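Local coordinates for protein sensor histidine kinase (Pseudomonas syringae pv. tomato, PDB 3CIT) that probably serves as the GAF sensory domain of a two-component histidine kinase expected to dimerise and feed a phosphorelay, at residues A40-W54 and F112-P126. Residues are numbered along the deposited sequence; the frame is centred on the assembly and turned at random.
Sequences ACAFVAMDHGLLLEW and FGTLVLANSVAISAP. With GOL (glycerol), chain E; SO4 (sulfate ion), chain J.
Two donors grip D47 OD1: the backbone N of S120 at 2.9 Å, on the syn side of the carboxylate, and ND1 of H48, which comes from above the carboxylate plane yet keeps the oxygen in the plane of its own ring. The other oxygen, D47 OD2, receives S120 OG at 2.6 Å on its syn lone pair, so the carboxylate clasps S120 through backbone and side chain, which restrains its rotation. NE2 of H48 hydrogen-bonds S68 OG. Across from D47, N119 offers OD1 to D47 N in the carbonyl plane, while its ND2 bonds V121 O; both amide atoms also bind a glycerol probably left from crystallisation.

Strand 48-53 runs antiparallel to strand 112-119 (166° between axes), with paired bonds at H48-A118, L50-V116 and L52-T114. These are two inner strands of the five-stranded antiparallel sheet of the GAF domain, strand 61-66 flanking one and 98-105 the other. On the face carrying L115 and L117 lie helices 29-43 and 128-156; L117 sets CD2 against C41 SG (3.9 Å) and CD1 against V44 CG2. A Schellman motif at A45 ends helix 29-43, and selenomethionine M46 then crosses L117 at about a right angle, its bent chi3 (68°) taking CE to 3.6 Å from A118 CA. On the other face, L50 CD1 lies alongside V116 CG2 at 3.6 Å. At the far end the W54 indole, its NE1 bonded to S111 O, lies over the F112-G113 backbone: G113 CA sits 3.5 Å from its six-membered centroid, a CH-pi contact 16° off the normal, while T114 OG1 meets the ring edge in plane.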
loop_
_atom_site.group_PDB
_atom_site.type_symbol
_atom_site.label_atom_id
_atom_site.label_comp_id
_atom_site.label_asym_id
_atom_site.label_seq_id
_atom_site.Cartn_x
_atom_site.Cartn_y
_atom_site.Cartn_z
ATOM N N ALA A 40 -4.972 -0.695 19.049
ATOM C CA ALA A 40 -5.243 0.045 17.838
ATOM C C ALA A 40 -6.229 1.177 18.127
ATOM O O ALA A 40 -5.978 2.319 17.759
ATOM C CB ALA A 40 -5.772 -0.910 16.696
ATOM N N CYS A 41 -7.334 0.881 18.807
ATOM C CA CYS A 41 -8.275 1.930 19.197
ATOM C C CYS A 41 -7.611 3.042 20.020
ATOM O O CYS A 41 -7.805 4.221 19.718
ATOM C CB CYS A 41 -9.491 1.341 19.934
ATOM S SG CYS A 41 -10.560 0.367 18.866
ATOM N N ALA A 42 -6.819 2.680 21.023
ATOM C CA ALA A 42 -6.161 3.647 21.879
ATOM C C ALA A 42 -5.186 4.509 21.096
ATOM O O ALA A 42 -5.091 5.726 21.324
ATOM C CB ALA A 42 -5.427 2.942 23.077
ATOM N N PHE A 43 -4.483 3.873 20.165
ATOM C CA PHE A 43 -3.383 4.513 19.434
ATOM C C PHE A 43 -3.859 5.737 18.663
ATOM O O PHE A 43 -3.176 6.741 18.612
ATOM C CB PHE A 43 -2.676 3.532 18.501
ATOM C CG PHE A 43 -1.353 4.057 18.000
ATOM C CD1 PHE A 43 -0.270 4.167 18.859
ATOM C CD2 PHE A 43 -1.199 4.475 16.691
ATOM C CE1 PHE A 43 0.965 4.690 18.404
ATOM C CE2 PHE A 43 0.050 4.991 16.252
ATOM C CZ PHE A 43 1.091 5.097 17.110
ATOM N N VAL A 44 -5.064 5.655 18.117
ATOM C CA VAL A 44 -5.632 6.749 17.322
ATOM C C VAL A 44 -6.850 7.406 17.981
ATOM O O VAL A 44 -7.582 8.144 17.325
ATOM C CB VAL A 44 -5.946 6.307 15.857
ATOM C CG1 VAL A 44 -4.638 6.093 15.042
ATOM C CG2 VAL A 44 -6.882 5.092 15.826
ATOM N N ALA A 45 -7.037 7.135 19.268
ATOM C CA ALA A 45 -8.076 7.732 20.086
ATOM C C ALA A 45 -9.457 7.519 19.441
ATOM O O ALA A 45 -10.262 8.436 19.379
ATOM C CB ALA A 45 -7.778 9.235 20.283
HETATM N N MSE A 46 -9.709 6.311 18.956
HETATM C CA MSE A 46 -11.034 5.957 18.425
HETATM C C MSE A 46 -11.734 5.053 19.442
HETATM O O MSE A 46 -11.154 4.074 19.892
HETATM C CB MSE A 46 -10.876 5.325 17.030
HETATM C CG MSE A 46 -10.307 6.384 16.040
HETATM SE SE MSE A 46 -10.160 5.810 14.182
HETATM C CE MSE A 46 -12.031 5.642 13.658
ATOM N N ASP A 47 -12.958 5.420 19.815
ATOM C CA ASP A 47 -13.606 4.855 20.998
ATOM C C ASP A 47 -14.364 3.556 20.810
ATOM O O ASP A 47 -14.863 3.017 21.791
ATOM C CB ASP A 47 -14.454 5.901 21.763
ATOM C CG ASP A 47 -15.603 6.482 20.967
ATOM O OD1 ASP A 47 -15.854 6.115 19.785
ATOM O OD2 ASP A 47 -16.326 7.329 21.556
ATOM N N HIS A 48 -14.422 3.038 19.575
ATOM C CA HIS A 48 -15.079 1.758 19.280
ATOM C C HIS A 48 -14.252 0.966 18.287
ATOM O O HIS A 48 -13.486 1.533 17.504
ATOM C CB HIS A 48 -16.472 1.967 18.664
ATOM C CG HIS A 48 -17.496 2.495 19.616
ATOM N ND1 HIS A 48 -17.560 3.820 19.981
ATOM C CD2 HIS A 48 -18.515 1.876 20.262
ATOM C CE1 HIS A 48 -18.552 3.987 20.843
ATOM N NE2 HIS A 48 -19.134 2.820 21.047
ATOM N N GLY A 49 -14.445 -0.346 18.292
ATOM C CA GLY A 49 -13.828 -1.171 17.289
ATOM C C GLY A 49 -14.338 -2.574 17.330
ATOM O O GLY A 49 -14.923 -3.036 18.326
ATOM N N LEU A 50 -14.167 -3.258 16.222
ATOM C CA LEU A 50 -14.384 -4.678 16.216
ATOM C C LEU A 50 -13.426 -5.358 15.238
ATOM O O LEU A 50 -12.761 -4.709 14.422
ATOM C CB LEU A 50 -15.869 -4.982 15.954
ATOM C CG LEU A 50 -16.545 -4.451 14.717
ATOM C CD1 LEU A 50 -16.068 -5.215 13.521
ATOM C CD2 LEU A 50 -18.084 -4.542 14.837
ATOM N N LEU A 51 -13.357 -6.671 15.363
ATOM C CA LEU A 51 -12.650 -7.515 14.425
ATOM C C LEU A 51 -13.649 -8.470 13.766
ATOM O O LEU A 51 -14.449 -9.129 14.442
ATOM C CB LEU A 51 -11.558 -8.290 15.151
ATOM C CG LEU A 51 -10.689 -9.177 14.284
ATOM C CD1 LEU A 51 -9.856 -8.330 13.227
ATOM C CD2 LEU A 51 -9.761 -9.993 15.182
ATOM N N LEU A 52 -13.608 -8.511 12.437
ATOM C CA LEU A 52 -14.475 -9.367 11.645
ATOM C C LEU A 52 -13.603 -10.411 10.991
ATOM O O LEU A 52 -12.541 -10.080 10.479
ATOM C CB LEU A 52 -15.143 -8.562 10.545
ATOM C CG LEU A 52 -16.091 -7.465 10.971
ATOM C CD1 LEU A 52 -16.704 -6.809 9.718
ATOM C CD2 LEU A 52 -17.183 -8.028 11.923
ATOM N N GLU A 53 -14.047 -11.658 10.985
ATOM C CA GLU A 53 -13.349 -12.722 10.285
ATOM C C GLU A 53 -14.344 -13.605 9.534
ATOM O O GLU A 53 -15.484 -13.784 9.967
ATOM C CB GLU A 53 -12.527 -13.559 11.249
ATOM C CG GLU A 53 -11.321 -12.812 11.816
ATOM C CD GLU A 53 -10.699 -13.564 12.968
ATOM O OE1 GLU A 53 -10.268 -14.703 12.743
ATOM O OE2 GLU A 53 -10.642 -13.002 14.081
ATOM N N TRP A 54 -13.916 -14.106 8.384
ATOM C CA TRP A 54 -14.762 -14.967 7.536
ATOM C C TRP A 54 -13.922 -16.059 6.868
ATOM O O TRP A 54 -12.725 -15.947 6.771
ATOM C CB TRP A 54 -15.495 -14.129 6.492
ATOM C CG TRP A 54 -14.608 -13.234 5.681
ATOM C CD1 TRP A 54 -13.865 -13.579 4.584
ATOM C CD2 TRP A 54 -14.372 -11.859 5.908
ATOM N NE1 TRP A 54 -13.163 -12.493 4.126
ATOM C CE2 TRP A 54 -13.452 -11.421 4.923
ATOM C CE3 TRP A 54 -14.822 -10.946 6.864
ATOM C CZ2 TRP A 54 -13.018 -10.116 4.850
ATOM C CZ3 TRP A 54 -14.401 -9.635 6.777
ATOM C CH2 TRP A 54 -13.485 -9.237 5.790
ATOM N N PHE A 112 -9.180 -12.347 4.797
ATOM C CA PHE A 112 -10.101 -13.148 5.613
ATOM C C PHE A 112 -10.703 -12.402 6.804
ATOM O O PHE A 112 -11.346 -12.995 7.665
ATOM C CB PHE A 112 -9.401 -14.415 6.097
ATOM C CG PHE A 112 -8.248 -14.180 7.053
ATOM C CD1 PHE A 112 -8.460 -14.041 8.409
ATOM C CD2 PHE A 112 -6.948 -14.164 6.591
ATOM C CE1 PHE A 112 -7.374 -13.886 9.296
ATOM C CE2 PHE A 112 -5.867 -14.010 7.465
ATOM C CZ PHE A 112 -6.085 -13.833 8.803
ATOM N N GLY A 113 -10.488 -11.104 6.881
ATOM C CA GLY A 113 -11.076 -10.329 7.954
ATOM C C GLY A 113 -10.716 -8.877 7.824
ATOM O O GLY A 113 -9.992 -8.501 6.897
ATOM N N THR A 114 -11.269 -8.073 8.727
ATOM C CA THR A 114 -11.034 -6.639 8.779
ATOM C C THR A 114 -11.018 -6.194 10.209
ATOM O O THR A 114 -11.919 -6.549 10.977
ATOM C CB THR A 114 -12.155 -5.776 8.137
ATOM O OG1 THR A 114 -12.714 -6.470 7.032
ATOM C CG2 THR A 114 -11.542 -4.485 7.717
ATOM N N LEU A 115 -9.998 -5.421 10.562
ATOM C CA LEU A 115 -10.004 -4.676 11.801
ATOM C C LEU A 115 -10.780 -3.386 11.527
ATOM O O LEU A 115 -10.467 -2.661 10.564
ATOM C CB LEU A 115 -8.544 -4.441 12.242
ATOM C CG LEU A 115 -8.233 -3.804 13.582
ATOM C CD1 LEU A 115 -8.817 -4.663 14.697
ATOM C CD2 LEU A 115 -6.666 -3.601 13.743
ATOM N N VAL A 116 -11.809 -3.119 12.327
ATOM C CA VAL A 116 -12.713 -2.016 12.103
ATOM C C VAL A 116 -12.579 -1.110 13.319
ATOM O O VAL A 116 -12.912 -1.516 14.438
ATOM C CB VAL A 116 -14.188 -2.470 11.938
ATOM C CG1 VAL A 116 -15.160 -1.225 11.666
ATOM C CG2 VAL A 116 -14.372 -3.514 10.796
ATOM N N LEU A 117 -12.042 0.087 13.125
ATOM C CA LEU A 117 -11.997 1.081 14.185
ATOM C C LEU A 117 -13.056 2.115 13.865
ATOM O O LEU A 117 -13.310 2.428 12.691
ATOM C CB LEU A 117 -10.616 1.753 14.248
ATOM C CG LEU A 117 -9.394 0.820 14.208
ATOM C CD1 LEU A 117 -8.071 1.656 14.427
ATOM C CD2 LEU A 117 -9.530 -0.302 15.180
ATOM N N ALA A 118 -13.688 2.669 14.897
ATOM C CA ALA A 118 -14.791 3.586 14.679
ATOM C C ALA A 118 -14.848 4.588 15.799
ATOM O O ALA A 118 -14.401 4.293 16.897
ATOM C CB ALA A 118 -16.123 2.822 14.593
ATOM N N ASN A 119 -15.399 5.765 15.541
ATOM C CA ASN A 119 -15.488 6.783 16.572
ATOM C C ASN A 119 -16.909 7.337 16.665
ATOM O O ASN A 119 -17.601 7.479 15.654
ATOM C CB ASN A 119 -14.471 7.894 16.303
ATOM C CG ASN A 119 -14.113 8.669 17.553
ATOM O OD1 ASN A 119 -13.680 8.069 18.560
ATOM N ND2 ASN A 119 -14.357 10.013 17.538
ATOM N N SER A 120 -17.330 7.664 17.893
ATOM C CA SER A 120 -18.669 8.167 18.146
ATOM C C SER A 120 -18.901 9.588 17.670
ATOM O O SER A 120 -20.046 9.996 17.546
ATOM C CB SER A 120 -18.972 8.094 19.643
ATOM O OG SER A 120 -18.044 8.887 20.368
ATOM N N VAL A 121 -17.831 10.340 17.420
ATOM C CA VAL A 121 -17.948 11.690 16.903
ATOM C C VAL A 121 -17.012 11.882 15.691
ATOM O O VAL A 121 -15.989 11.191 15.540
ATOM C CB VAL A 121 -17.693 12.786 17.976
ATOM C CG1 VAL A 121 -18.781 12.769 19.077
ATOM C CG2 VAL A 121 -16.345 12.664 18.564
ATOM N N ALA A 122 -17.407 12.785 14.807
ATOM C CA ALA A 122 -16.609 13.091 13.606
ATOM C C ALA A 122 -15.228 13.610 14.016
ATOM O O ALA A 122 -15.104 14.537 14.839
ATOM C CB ALA A 122 -17.342 14.106 12.722
ATOM N N ILE A 123 -14.182 12.987 13.476
ATOM C CA ILE A 123 -12.802 13.431 13.672
ATOM C C ILE A 123 -12.125 13.401 12.294
ATOM O O ILE A 123 -12.651 12.797 11.364
ATOM C CB ILE A 123 -12.010 12.520 14.642
ATOM C CG1 ILE A 123 -12.057 11.044 14.224
ATOM C CG2 ILE A 123 -12.533 12.679 16.086
ATOM C CD1 ILE A 123 -11.094 10.166 14.991
ATOM N N SER A 124 -10.977 14.034 12.157
ATOM C CA SER A 124 -10.212 13.920 10.899
ATOM C C SER A 124 -9.587 12.534 10.856
ATOM O O SER A 124 -9.300 11.941 11.901
ATOM C CB SER A 124 -9.133 14.973 10.834
ATOM O OG SER A 124 -9.696 16.251 10.757
ATOM N N ALA A 125 -9.385 11.981 9.667
ATOM C CA ALA A 125 -8.663 10.727 9.574
ATOM C C ALA A 125 -7.340 10.856 10.329
ATOM O O ALA A 125 -6.691 11.900 10.261
ATOM C CB ALA A 125 -8.402 10.332 8.083
ATOM N N PRO A 126 -6.909 9.779 11.007
ATOM C CA PRO A 126 -5.603 9.811 11.620
ATOM C C PRO A 126 -4.474 10.099 10.618
ATOM O O PRO A 126 -4.613 9.882 9.394
ATOM C CB PRO A 126 -5.461 8.399 12.203
ATOM C CG PRO A 126 -6.884 7.947 12.460
ATOM C CD PRO A 126 -7.649 8.544 11.337
HETATM C C1 GOL E . -13.876 11.749 20.837
HETATM O O1 GOL E . -13.274 11.788 19.534
HETATM C C2 GOL E . -14.183 10.305 21.177
HETATM O O2 GOL E . -14.624 10.073 22.516
HETATM C C3 GOL E . -12.828 9.718 20.947
HETATM O O3 GOL E . -12.857 8.391 21.113
HETATM S S SO4 J . -10.853 16.972 14.106
HETATM O O1 SO4 J . -11.895 17.246 15.119
HETATM O O2 SO4 J . -10.294 15.594 14.311
HETATM O O3 SO4 J . -11.471 17.196 12.785
HETATM O O4 SO4 J . -9.764 17.966 14.243
#